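Local coordinates for protein probable endonuclease 4 (Thermotoga maritima, PDB 4HNO) that probably cleaves DNA at apurinic or apyrimidinic sites in base excision repair, leaving a 3'-hydroxyl and a 5'-terminal sugar phosphate, with the help of three metal ions, at residues I5-H10 and E273-V278; Q22-V25 and S31-I34; V25-N30 and G266-H271; E234-G239 and E244-F249. All coordinates share one frame; numbering follows the deposited sequence.

Contact 1: I5-H10 and E273-V278; sequences IKIGAH and EDIKKV
The seam of a TIM barrel, where the first strand meets the last helix, is packed here by Ile7 and Gly8 of 5-10 against Ile275 and Val278 of 273-278. The short axes of strand 7-10 and helix 273-278 come within 9.2 Å at an angle of 150°, so the two run nearly antiparallel. Ile7 does most of the touching. With CG1 anti to the backbone N (chi1 -172°), its chain extends out to the helix, and its CD1 reaches Val278 tip to tip. That methyl sits evenly against the valine branch point, with Ile7 CD1 3.9 Å from both Val278 CG1 and CG2. Strand 7-10 pairs in parallel with strand 260-262, whose Trp260 and Leu262 touch Val278 and Ile275; helix 268-284 thus lies over both strands at the point where the barrel closes on itself. Ile275 slides past Ile7 in the opposite direction, its CG1 4.0 Å from Ile7 CD1. Further out, Ile275 CD1 comes to 4.2 Å from the Gly8 CA, the closest atom of that residue. No hydrogen bond crosses between the segments, and all four residues are buried.

Contact 2: Q22-V25 and S31-I34; sequences QDTV and SFQI
Thr24, on helix 20-26, stands opposite Phe32 of strand 31-34 with their CA atoms 6.8 Å apart, the shortest such separation between the segments. The threonine side chain divides its two branches between two neighbours on the strand. Its methyl, set anti to the backbone N by a chi1 of -69°, presses on the backbone, with Thr24 CG2 3.4 Å from Ser31 O. The hydroxyl, bonded to the backbone O of Val20 one helical turn earlier, also meets the phenylalanine: Thr24 OG1 lies 3.5 Å from Phe32 CD2 and equally far from Phe32 CB, approaching the ring obliquely while the two side chains cross at about a right angle. Phe32 continues past this point to touch Val20 of the same helix, and Phe55 and Met59 of helix 49-61. Helix and strand are successive parts of the beta-alpha-beta unit 7-10, 20-26, 31-34, so the contact lies on the outer, helix-facing layer of the barrel. A water bridges the segments, donating to Ser31 O at 2.8 Å and, in a weak bond, to Thr24 OG1 at 3.4 Å. The buried hydroxyl finds its main partner within its own helix, and no direct hydrogen bond joins it to the strand, which implies that helix and strand are joined here by van der Waals packing and by a water whose firm bond is to the strand carbonyl.

Contact 3: V25-N30 and G266-H271; sequences VNIGGN and GGNEEH
Ile27, which meets Asn268 and His271, follows the last turn of helix 20-26, and the chain around it is a helix terminus. Val25 contributes its carbonyl, which accepts Gly28 N. Ile27 then carries the whole contact through two branches. Its CG2 lies 3.4 Å from the backbone O of Asn268, and 3.9 Å from Asn268 CB, with the two side chains crossing at about a right angle. The other branch occupies the position between backbone N and carbonyl carbon (chi1 69°), which brings Ile27 CD1 to 4.1 Å from His271 CB; these two side chains lie side by side and point the same way. At Gly28 the backbone turns to positive phi, and with Gly29 N bonded to Thr24 O this completes a Schellman motif. Asn30 then leads into strand 31-34, its OD1 bonded to Ile7 N at the start of strand 7-10 and its ND2 to Ile5 O just before it.

The partner segment starts a helix. Gly267 is its N-cap, and Gly267 N donates to Glu270 OE2 at 3.0 Å, meeting the anti side of the carboxylate 30° out of its plane. This is one half of a capping box; a glycine N-cap has no side chain for the reciprocal bond. Gly267 O lies 3.1 Å above one face of the His271 ring, offset toward the rim, while His271 NE2 bonds to Thr264 O. Thus the end of the first barrel helix packs on the start of the last one, as neighbouring outer helices do in a TIM barrel, with the His271 side chain about 6 Å from that of the metal ligand Glu263.

Contact 4: E234-G239 and E244-F249; sequences ERIGSG and EGFAVF
The flat group here is the Phe246 ring, met obliquely along its CD1, CE1 and CZ atoms by Ile236 and Gly237. Ile236 crosses the phenylalanine at about a right angle and applies both of its branches: CD1 is 4.0 Å from Phe246 CZ, and CG2 is 4.0 Å from Phe246 CD1. Beside them Gly237 N approaches Phe246 CD1 to 4.3 Å, without bonding to it. Further round, the phenylalanine touches Thr182, Leu219, Asp221 and Ile241, so the side chain is packed among the loop, strand 214-222 and helix 182-187.

The loop keeps its shape by a type II turn from Arg235 to Ser238, closed by Ser238 N to Arg235 O at 2.9 Å. Gly237 holds the third place, with phi 91° and psi -9°. At the first residue of the turn, Arg235 N donates to Glu234 OE2 at 2.7 Å, using the anti lone pair of that oxygen.

No hydrogen bond crosses between the segments, and the side-chain contact is apolar. Ile236 N bonds instead to Asp274 OD2 and Gly237 N to Asp221 OD2. Those bonds probably help to hold the turn in place; Ile236 also packs on Lys277 and Ile281 of helix 268-284, and Phe246 adds an apolar contact to helix 242-250.

In the fold
Contacts 1, 2 and 3 form one cluster, their centres about 7 to 10 Å apart, where the first beta-alpha-beta unit meets the last helix. Contacts 1 and 2 are joined across neighbouring strands by Ala9 O to Gln33 N at 3.1 Å, and contacts 2 and 3 share Val25. Centre to centre, contact 4 lies about 12 Å from contact 1, tied to it by the salt bridge of Arg235 NH2 with Glu273 OE1 (2.7 Å), and about 22 Å from contact 2, which it does not touch. The bound zinc and manganese lie about 11 to 14 Å from the nearest side chains, so the contacts lie in the second shell or beyond, and Gln33 OE1 reaches the metal ligand His218.

Contact 1: I5-H10 and E273-V278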
loop_
_atom_site.group_PDB
_atom_site.type_symbol
_atom_site.label_atom_id
_atom_site.label_comp_id
_atom_site.label_asym_id
_atom_site.label_seq_id
_atom_site.Cartn_x
_atom_site.Cartn_y
_atom_site.Cartn_z
ATOM N N ILE A 5 -5.831 8.609 -15.303
ATOM C CA ILE A 5 -5.304 7.551 -14.464
ATOM C C ILE A 5 -4.231 8.110 -13.558
ATOM O O ILE A 5 -3.400 8.925 -13.970
ATOM C CB ILE A 5 -4.718 6.436 -15.356
ATOM C CG1 ILE A 5 -5.819 5.807 -16.218
ATOM C CG2 ILE A 5 -3.992 5.383 -14.537
ATOM C CD1 ILE A 5 -6.980 5.227 -15.431
ATOM N N LYS A 6 -4.274 7.665 -12.306
ATOM C CA LYS A 6 -3.265 7.990 -11.305
ATOM C C LYS A 6 -2.434 6.722 -11.150
ATOM O O LYS A 6 -2.951 5.698 -10.746
ATOM C CB LYS A 6 -3.931 8.375 -9.984
ATOM C CG LYS A 6 -4.818 9.628 -10.072
ATOM C CD LYS A 6 -5.647 9.778 -8.801
ATOM C CE LYS A 6 -6.784 10.761 -8.916
ATOM N NZ LYS A 6 -7.971 10.110 -9.519
ATOM N N ILE A 7 -1.168 6.785 -11.555
ATOM C CA ILE A 7 -0.323 5.616 -11.639
ATOM C C ILE A 7 1.115 5.959 -11.308
ATOM O O ILE A 7 1.605 7.047 -11.613
ATOM C CB ILE A 7 -0.437 4.936 -13.024
ATOM C CG1 ILE A 7 0.305 3.603 -13.037
ATOM C CG2 ILE A 7 0.058 5.855 -14.137
ATOM C CD1 ILE A 7 -0.087 2.707 -14.219
ATOM N N GLY A 8 1.783 5.020 -10.662
ATOM C CA GLY A 8 3.196 5.126 -10.419
ATOM C C GLY A 8 3.701 3.819 -9.842
ATOM O O GLY A 8 3.092 2.775 -10.049
ATOM N N ALA A 9 4.815 3.895 -9.121
ATOM C CA ALA A 9 5.480 2.716 -8.618
ATOM C C ALA A 9 6.098 2.990 -7.259
ATOM O O ALA A 9 6.214 4.138 -6.824
ATOM C CB ALA A 9 6.566 2.260 -9.589
ATOM N N HIS A 10 6.490 1.915 -6.594
ATOM C CA HIS A 10 7.369 2.007 -5.455
ATOM C C HIS A 10 8.740 2.448 -5.969
ATOM O O HIS A 10 9.299 1.833 -6.871
ATOM C CB HIS A 10 7.455 0.667 -4.738
ATOM C CG HIS A 10 8.151 0.815 -3.440
ATOM N ND1 HIS A 10 7.476 1.052 -2.269
ATOM C CD2 HIS A 10 9.467 0.944 -3.160
ATOM C CE1 HIS A 10 8.353 1.245 -1.306
ATOM N NE2 HIS A 10 9.567 1.182 -1.818
ATOM N N GLU A 273 8.177 0.277 -18.049
ATOM C CA GLU A 273 7.590 -0.655 -18.994
ATOM C C GLU A 273 6.202 -1.094 -18.534
ATOM O O GLU A 273 5.294 -1.231 -19.360
ATOM C CB GLU A 273 8.501 -1.868 -19.185
ATOM C CG GLU A 273 9.764 -1.583 -19.971
ATOM C CD GLU A 273 10.695 -2.784 -20.036
ATOM O OE1 GLU A 273 10.354 -3.852 -19.481
ATOM O OE2 GLU A 273 11.776 -2.656 -20.649
ATOM N N ASP A 274 6.041 -1.336 -17.235
ATOM C CA ASP A 274 4.748 -1.755 -16.721
ATOM C C ASP A 274 3.708 -0.647 -16.874
ATOM O O ASP A 274 2.547 -0.940 -17.157
ATOM C CB ASP A 274 4.841 -2.249 -15.268
ATOM C CG ASP A 274 5.321 -3.725 -15.163
ATOM O OD1 ASP A 274 5.915 -4.215 -16.163
ATOM O OD2 ASP A 274 5.127 -4.364 -14.085
ATOM N N ILE A 275 4.100 0.618 -16.690
ATOM C CA ILE A 275 3.162 1.707 -16.881
ATOM C C ILE A 275 2.734 1.750 -18.348
ATOM O O ILE A 275 1.551 1.888 -18.652
ATOM C CB ILE A 275 3.764 3.056 -16.417
ATOM C CG1 ILE A 275 3.893 3.039 -14.888
ATOM C CG2 ILE A 275 2.898 4.213 -16.864
ATOM C CD1 ILE A 275 4.500 4.303 -14.302
ATOM N N LYS A 276 3.680 1.604 -19.267
ATOM C CA LYS A 276 3.326 1.538 -20.679
ATOM C C LYS A 276 2.375 0.376 -20.938
ATOM O O LYS A 276 1.439 0.521 -21.715
ATOM C CB LYS A 276 4.581 1.392 -21.524
ATOM C CG LYS A 276 5.367 2.680 -21.664
ATOM C CD LYS A 276 6.604 2.495 -22.531
ATOM C CE LYS A 276 7.463 3.753 -22.552
ATOM N NZ LYS A 276 8.069 4.044 -21.221
ATOM N N LYS A 277 2.618 -0.774 -20.309
ATOM C CA LYS A 277 1.742 -1.935 -20.473
ATOM C C LYS A 277 0.323 -1.633 -19.991
ATOM O O LYS A 277 -0.644 -2.038 -20.626
ATOM C CB LYS A 277 2.327 -3.135 -19.729
ATOM C CG LYS A 277 1.522 -4.420 -19.835
ATOM C CD LYS A 277 1.468 -4.928 -21.259
ATOM C CE LYS A 277 1.195 -6.419 -21.297
ATOM N NZ LYS A 277 1.292 -6.948 -22.682
ATOM N N VAL A 278 0.186 -0.953 -18.857
ATOM C CA VAL A 278 -1.135 -0.581 -18.378
ATOM C C VAL A 278 -1.886 0.229 -19.430
ATOM O O VAL A 278 -3.046 -0.049 -19.732
ATOM C CB VAL A 278 -1.043 0.183 -17.045
ATOM C CG1 VAL A 278 -2.374 0.818 -16.685
ATOM C CG2 VAL A 278 -0.563 -0.771 -15.952
#

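Contact 2: Q22-V25 and S31-I34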
loop_
_atom_site.group_PDB
_atom_site.type_symbol
_atom_site.label_atom_id
_atom_site.label_comp_id
_atom_site.label_asym_id
_atom_site.label_seq_id
_atom_site.Cartn_x
_atom_site.Cartn_y
_atom_site.Cartn_z
ATOM N N GLN A 22 11.105 13.634 -9.757
ATOM C CA GLN A 22 11.630 13.552 -11.122
ATOM C C GLN A 22 11.658 12.111 -11.626
ATOM O O GLN A 22 11.340 11.841 -12.778
ATOM C CB GLN A 22 13.038 14.139 -11.192
ATOM C CG GLN A 22 13.685 14.030 -12.563
ATOM C CD GLN A 22 13.094 14.994 -13.564
ATOM O OE1 GLN A 22 13.444 16.164 -13.570
ATOM N NE2 GLN A 22 12.185 14.513 -14.398
ATOM N N ASP A 23 12.070 11.185 -10.768
ATOM C CA ASP A 23 12.126 9.790 -11.179
ATOM C C ASP A 23 10.721 9.285 -11.542
ATOM O O ASP A 23 10.559 8.521 -12.495
ATOM C CB ASP A 23 12.708 8.913 -10.075
ATOM C CG ASP A 23 14.178 9.158 -9.797
ATOM O OD1 ASP A 23 14.870 9.771 -10.623
ATOM O OD2 ASP A 23 14.646 8.712 -8.724
ATOM N N THR A 24 9.712 9.723 -10.798
ATOM C CA THR A 24 8.327 9.366 -11.055
ATOM C C THR A 24 7.894 9.873 -12.420
ATOM O O THR A 24 7.351 9.126 -13.244
ATOM C CB THR A 24 7.438 9.932 -9.939
ATOM O OG1 THR A 24 7.715 9.238 -8.720
ATOM C CG2 THR A 24 5.988 9.801 -10.242
ATOM N N VAL A 25 8.147 11.148 -12.681
ATOM C CA VAL A 25 7.792 11.711 -13.972
ATOM C C VAL A 25 8.517 10.952 -15.092
ATOM O O VAL A 25 7.942 10.664 -16.149
ATOM C CB VAL A 25 8.139 13.214 -14.000
ATOM C CG1 VAL A 25 8.067 13.786 -15.405
ATOM C CG2 VAL A 25 7.219 13.966 -13.067
ATOM N N SER A 31 2.210 9.451 -9.436
ATOM C CA SER A 31 1.969 8.958 -8.090
ATOM C C SER A 31 3.206 8.158 -7.692
ATOM O O SER A 31 3.956 7.712 -8.558
ATOM C CB SER A 31 0.770 8.000 -8.109
ATOM O OG SER A 31 -0.393 8.605 -8.656
ATOM N N PHE A 32 3.416 7.922 -6.399
ATOM C CA PHE A 32 4.511 7.056 -5.988
ATOM C C PHE A 32 4.320 6.558 -4.576
ATOM O O PHE A 32 3.560 7.148 -3.792
ATOM C CB PHE A 32 5.892 7.751 -6.090
ATOM C CG PHE A 32 6.049 8.993 -5.241
ATOM C CD1 PHE A 32 6.331 8.902 -3.895
ATOM C CD2 PHE A 32 5.981 10.245 -5.818
ATOM C CE1 PHE A 32 6.513 10.047 -3.137
ATOM C CE2 PHE A 32 6.161 11.385 -5.068
ATOM C CZ PHE A 32 6.434 11.288 -3.734
ATOM N N GLN A 33 5.049 5.490 -4.271
ATOM C CA GLN A 33 5.228 5.012 -2.904
ATOM C C GLN A 33 6.721 4.935 -2.624
ATOM O O GLN A 33 7.497 4.609 -3.515
ATOM C CB GLN A 33 4.564 3.643 -2.734
ATOM C CG GLN A 33 4.718 3.032 -1.348
ATOM C CD GLN A 33 3.947 1.737 -1.278
ATOM O OE1 GLN A 33 2.815 1.698 -0.806
ATOM N NE2 GLN A 33 4.568 0.687 -1.780
ATOM N N ILE A 34 7.094 5.230 -1.386
ATOM C CA ILE A 34 8.478 5.144 -0.933
ATOM C C ILE A 34 8.512 4.529 0.447
ATOM O O ILE A 34 7.566 4.629 1.216
ATOM C CB ILE A 34 9.147 6.532 -0.875
ATOM C CG1 ILE A 34 8.254 7.563 -0.184
ATOM C CG2 ILE A 34 9.481 7.010 -2.284
ATOM C CD1 ILE A 34 8.981 8.847 0.259
HETATM O O HOH W 1 6.135 6.370 -9.616
#

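Contact 3: V25-N30 and G266-H271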
loop_
_atom_site.group_PDB
_atom_site.type_symbol
_atom_site.label_atom_id
_atom_site.label_comp_id
_atom_site.label_asym_id
_atom_site.label_seq_id
_atom_site.Cartn_x
_atom_site.Cartn_y
_atom_site.Cartn_z
ATOM N N VAL A 25 8.147 11.148 -12.681
ATOM C CA VAL A 25 7.792 11.711 -13.972
ATOM C C VAL A 25 8.517 10.952 -15.092
ATOM O O VAL A 25 7.942 10.664 -16.149
ATOM C CB VAL A 25 8.139 13.214 -14.000
ATOM C CG1 VAL A 25 8.067 13.786 -15.405
ATOM C CG2 VAL A 25 7.219 13.966 -13.067
ATOM N N ASN A 26 9.782 10.609 -14.856
ATOM C CA ASN A 26 10.593 9.935 -15.872
ATOM C C ASN A 26 10.111 8.544 -16.231
ATOM O O ASN A 26 10.377 8.085 -17.330
ATOM C CB ASN A 26 12.067 9.868 -15.461
ATOM C CG ASN A 26 12.771 11.204 -15.589
ATOM O OD1 ASN A 26 12.258 12.134 -16.216
ATOM N ND2 ASN A 26 13.963 11.303 -15.008
ATOM N N ILE A 27 9.421 7.869 -15.320
ATOM C CA ILE A 27 8.838 6.569 -15.666
ATOM C C ILE A 27 7.415 6.682 -16.195
ATOM O O ILE A 27 6.803 5.660 -16.494
ATOM C CB ILE A 27 8.897 5.533 -14.514
ATOM C CG1 ILE A 27 7.980 5.889 -13.341
ATOM C CG2 ILE A 27 10.336 5.313 -14.084
ATOM C CD1 ILE A 27 7.806 4.740 -12.346
ATOM N N GLY A 28 6.895 7.904 -16.328
ATOM C CA GLY A 28 5.549 8.109 -16.830
ATOM C C GLY A 28 4.479 8.115 -15.758
ATOM O O GLY A 28 3.300 7.945 -16.058
ATOM N N GLY A 29 4.888 8.320 -14.507
ATOM C CA GLY A 29 3.953 8.300 -13.397
ATOM C C GLY A 29 3.564 9.676 -12.898
ATOM O O GLY A 29 4.200 10.686 -13.224
ATOM N N ASN A 30 2.531 9.686 -12.053
ATOM C CA ASN A 30 2.058 10.894 -11.381
ATOM C C ASN A 30 1.722 10.598 -9.921
ATOM O O ASN A 30 1.077 11.412 -9.266
ATOM C CB ASN A 30 0.857 11.501 -12.123
ATOM C CG ASN A 30 -0.315 10.548 -12.196
ATOM O OD1 ASN A 30 -0.382 9.566 -11.469
ATOM N ND2 ASN A 30 -1.237 10.832 -13.086
ATOM N N GLY A 266 11.538 -5.669 -10.308
ATOM C CA GLY A 266 12.402 -4.773 -11.057
ATOM C C GLY A 266 12.534 -3.399 -10.433
ATOM O O GLY A 266 12.109 -3.167 -9.297
ATOM N N GLY A 267 13.144 -2.490 -11.182
ATOM C CA GLY A 267 13.344 -1.127 -10.732
ATOM C C GLY A 267 12.639 -0.127 -11.630
ATOM O O GLY A 267 11.667 -0.457 -12.306
ATOM N N ASN A 268 13.137 1.107 -11.646
ATOM C CA ASN A 268 12.488 2.175 -12.401
ATOM C C ASN A 268 12.244 1.802 -13.874
ATOM O O ASN A 268 11.186 2.089 -14.428
ATOM C CB ASN A 268 13.294 3.476 -12.293
ATOM C CG ASN A 268 13.109 4.189 -10.947
ATOM O OD1 ASN A 268 12.370 3.737 -10.070
ATOM N ND2 ASN A 268 13.779 5.316 -10.794
ATOM N N GLU A 269 13.205 1.160 -14.520
ATOM C CA GLU A 269 13.053 0.859 -15.942
ATOM C C GLU A 269 11.954 -0.176 -16.205
ATOM O O GLU A 269 11.163 -0.023 -17.141
ATOM C CB GLU A 269 14.374 0.394 -16.558
ATOM C CG GLU A 269 15.456 1.469 -16.573
ATOM C CD GLU A 269 16.106 1.657 -15.216
ATOM O OE1 GLU A 269 16.525 2.794 -14.907
ATOM O OE2 GLU A 269 16.206 0.668 -14.461
ATOM N N GLU A 270 11.891 -1.218 -15.384
ATOM C CA GLU A 270 10.834 -2.211 -15.513
ATOM C C GLU A 270 9.486 -1.585 -15.179
ATOM O O GLU A 270 8.462 -1.908 -15.787
ATOM C CB GLU A 270 11.102 -3.407 -14.599
ATOM C CG GLU A 270 12.219 -4.329 -15.088
ATOM C CD GLU A 270 13.598 -3.716 -14.940
ATOM O OE1 GLU A 270 14.507 -4.107 -15.703
ATOM O OE2 GLU A 270 13.783 -2.853 -14.055
ATOM N N HIS A 271 9.478 -0.693 -14.196
ATOM C CA HIS A 271 8.244 -0.032 -13.832
ATOM C C HIS A 271 7.760 0.898 -14.933
ATOM O O HIS A 271 6.560 0.974 -15.170
ATOM C CB HIS A 271 8.371 0.651 -12.474
ATOM C CG HIS A 271 8.518 -0.334 -11.367
ATOM N ND1 HIS A 271 9.217 -0.080 -10.207
ATOM C CD2 HIS A 271 8.080 -1.610 -11.264
ATOM C CE1 HIS A 271 9.187 -1.149 -9.432
ATOM N NE2 HIS A 271 8.509 -2.094 -10.055
#

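Contact 4: E234-G239 and E244-F249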
loop_
_atom_site.group_PDB
_atom_site.type_symbol
_atom_site.label_atom_id
_atom_site.label_comp_id
_atom_site.label_asym_id
_atom_site.label_seq_id
_atom_site.Cartn_x
_atom_site.Cartn_y
_atom_site.Cartn_z
ATOM N N GLU A 234 4.254 -10.314 -9.822
ATOM C CA GLU A 234 4.677 -10.479 -11.201
ATOM C C GLU A 234 4.384 -9.181 -11.958
ATOM O O GLU A 234 3.482 -8.411 -11.615
ATOM C CB GLU A 234 3.958 -11.694 -11.830
ATOM C CG GLU A 234 4.302 -12.006 -13.290
ATOM C CD GLU A 234 5.776 -12.256 -13.499
ATOM O OE1 GLU A 234 6.143 -13.436 -13.640
ATOM O OE2 GLU A 234 6.563 -11.275 -13.522
ATOM N N ARG A 235 5.174 -8.978 -13.008
ATOM C CA ARG A 235 5.009 -7.864 -13.927
ATOM C C ARG A 235 3.617 -7.854 -14.545
ATOM O O ARG A 235 3.045 -8.901 -14.832
ATOM C CB ARG A 235 6.072 -7.965 -15.028
ATOM C CG ARG A 235 7.468 -8.004 -14.404
ATOM C CD ARG A 235 8.586 -7.626 -15.295
ATOM N NE ARG A 235 8.364 -6.330 -15.898
ATOM C CZ ARG A 235 9.101 -5.885 -16.894
ATOM N NH1 ARG A 235 10.103 -6.622 -17.358
ATOM N NH2 ARG A 235 8.835 -4.718 -17.425
ATOM N N ILE A 236 3.080 -6.661 -14.761
ATOM C CA ILE A 236 1.721 -6.522 -15.272
ATOM C C ILE A 236 1.586 -7.241 -16.599
ATOM O O ILE A 236 2.316 -6.963 -17.558
ATOM C CB ILE A 236 1.353 -5.035 -15.467
ATOM C CG1 ILE A 236 1.477 -4.246 -14.148
ATOM C CG2 ILE A 236 -0.045 -4.912 -16.064
ATOM C CD1 ILE A 236 0.667 -4.795 -13.030
ATOM N N GLY A 237 0.627 -8.161 -16.659
ATOM C CA GLY A 237 0.354 -8.896 -17.880
ATOM C C GLY A 237 1.126 -10.191 -18.020
ATOM O O GLY A 237 0.852 -10.966 -18.924
ATOM N N SER A 238 2.081 -10.433 -17.131
ATOM C CA SER A 238 2.915 -11.616 -17.220
ATOM C C SER A 238 2.510 -12.723 -16.271
ATOM O O SER A 238 3.140 -13.777 -16.267
ATOM C CB SER A 238 4.374 -11.259 -17.000
ATOM O OG SER A 238 4.829 -10.496 -18.090
ATOM N N GLY A 239 1.469 -12.498 -15.477
ATOM C CA GLY A 239 1.064 -13.478 -14.486
ATOM C C GLY A 239 -0.353 -13.962 -14.667
ATOM O O GLY A 239 -0.950 -13.874 -15.740
ATOM N N GLU A 244 -5.910 -9.799 -19.754
ATOM C CA GLU A 244 -7.361 -9.872 -19.779
ATOM C C GLU A 244 -7.955 -9.562 -18.407
ATOM O O GLU A 244 -8.991 -8.914 -18.308
ATOM C CB GLU A 244 -7.827 -11.245 -20.273
ATOM C CG GLU A 244 -7.365 -11.561 -21.696
ATOM C CD GLU A 244 -8.142 -12.662 -22.380
ATOM O OE1 GLU A 244 -9.004 -13.298 -21.742
ATOM O OE2 GLU A 244 -7.892 -12.875 -23.583
ATOM N N GLY A 245 -7.317 -10.046 -17.353
ATOM C CA GLY A 245 -7.811 -9.792 -16.016
ATOM C C GLY A 245 -7.690 -8.334 -15.619
ATOM O O GLY A 245 -8.620 -7.742 -15.064
ATOM N N PHE A 246 -6.534 -7.741 -15.899
ATOM C CA PHE A 246 -6.381 -6.338 -15.601
ATOM C C PHE A 246 -7.331 -5.482 -16.438
ATOM O O PHE A 246 -7.838 -4.480 -15.943
ATOM C CB PHE A 246 -4.926 -5.876 -15.727
ATOM C CG PHE A 246 -4.099 -6.203 -14.522
ATOM C CD1 PHE A 246 -3.040 -7.075 -14.599
ATOM C CD2 PHE A 246 -4.411 -5.662 -13.289
ATOM C CE1 PHE A 246 -2.291 -7.403 -13.481
ATOM C CE2 PHE A 246 -3.671 -5.993 -12.164
ATOM C CZ PHE A 246 -2.616 -6.864 -12.266
ATOM N N ALA A 247 -7.619 -5.877 -17.675
ATOM C CA ALA A 247 -8.577 -5.109 -18.462
ATOM C C ALA A 247 -9.935 -5.060 -17.771
ATOM O O ALA A 247 -10.585 -4.037 -17.779
ATOM C CB ALA A 247 -8.697 -5.702 -19.853
ATOM N N VAL A 248 -10.375 -6.172 -17.188
ATOM C CA VAL A 248 -11.621 -6.183 -16.436
ATOM C C VAL A 248 -11.539 -5.227 -15.237
ATOM O O VAL A 248 -12.394 -4.372 -15.036
ATOM C CB VAL A 248 -11.959 -7.614 -15.975
ATOM C CG1 VAL A 248 -13.134 -7.610 -15.020
ATOM C CG2 VAL A 248 -12.248 -8.504 -17.186
ATOM N N PHE A 249 -10.480 -5.350 -14.457
ATOM C CA PHE A 249 -10.305 -4.512 -13.264
ATOM C C PHE A 249 -10.283 -3.027 -13.625
ATOM O O PHE A 249 -10.945 -2.228 -12.975
ATOM C CB PHE A 249 -8.993 -4.938 -12.626
ATOM C CG PHE A 249 -8.692 -4.311 -11.287
ATOM C CD1 PHE A 249 -9.493 -4.548 -10.182
ATOM C CD2 PHE A 249 -7.520 -3.596 -11.107
ATOM C CE1 PHE A 249 -9.157 -4.049 -8.934
ATOM C CE2 PHE A 249 -7.186 -3.103 -9.858
ATOM C CZ PHE A 249 -8.006 -3.341 -8.779
#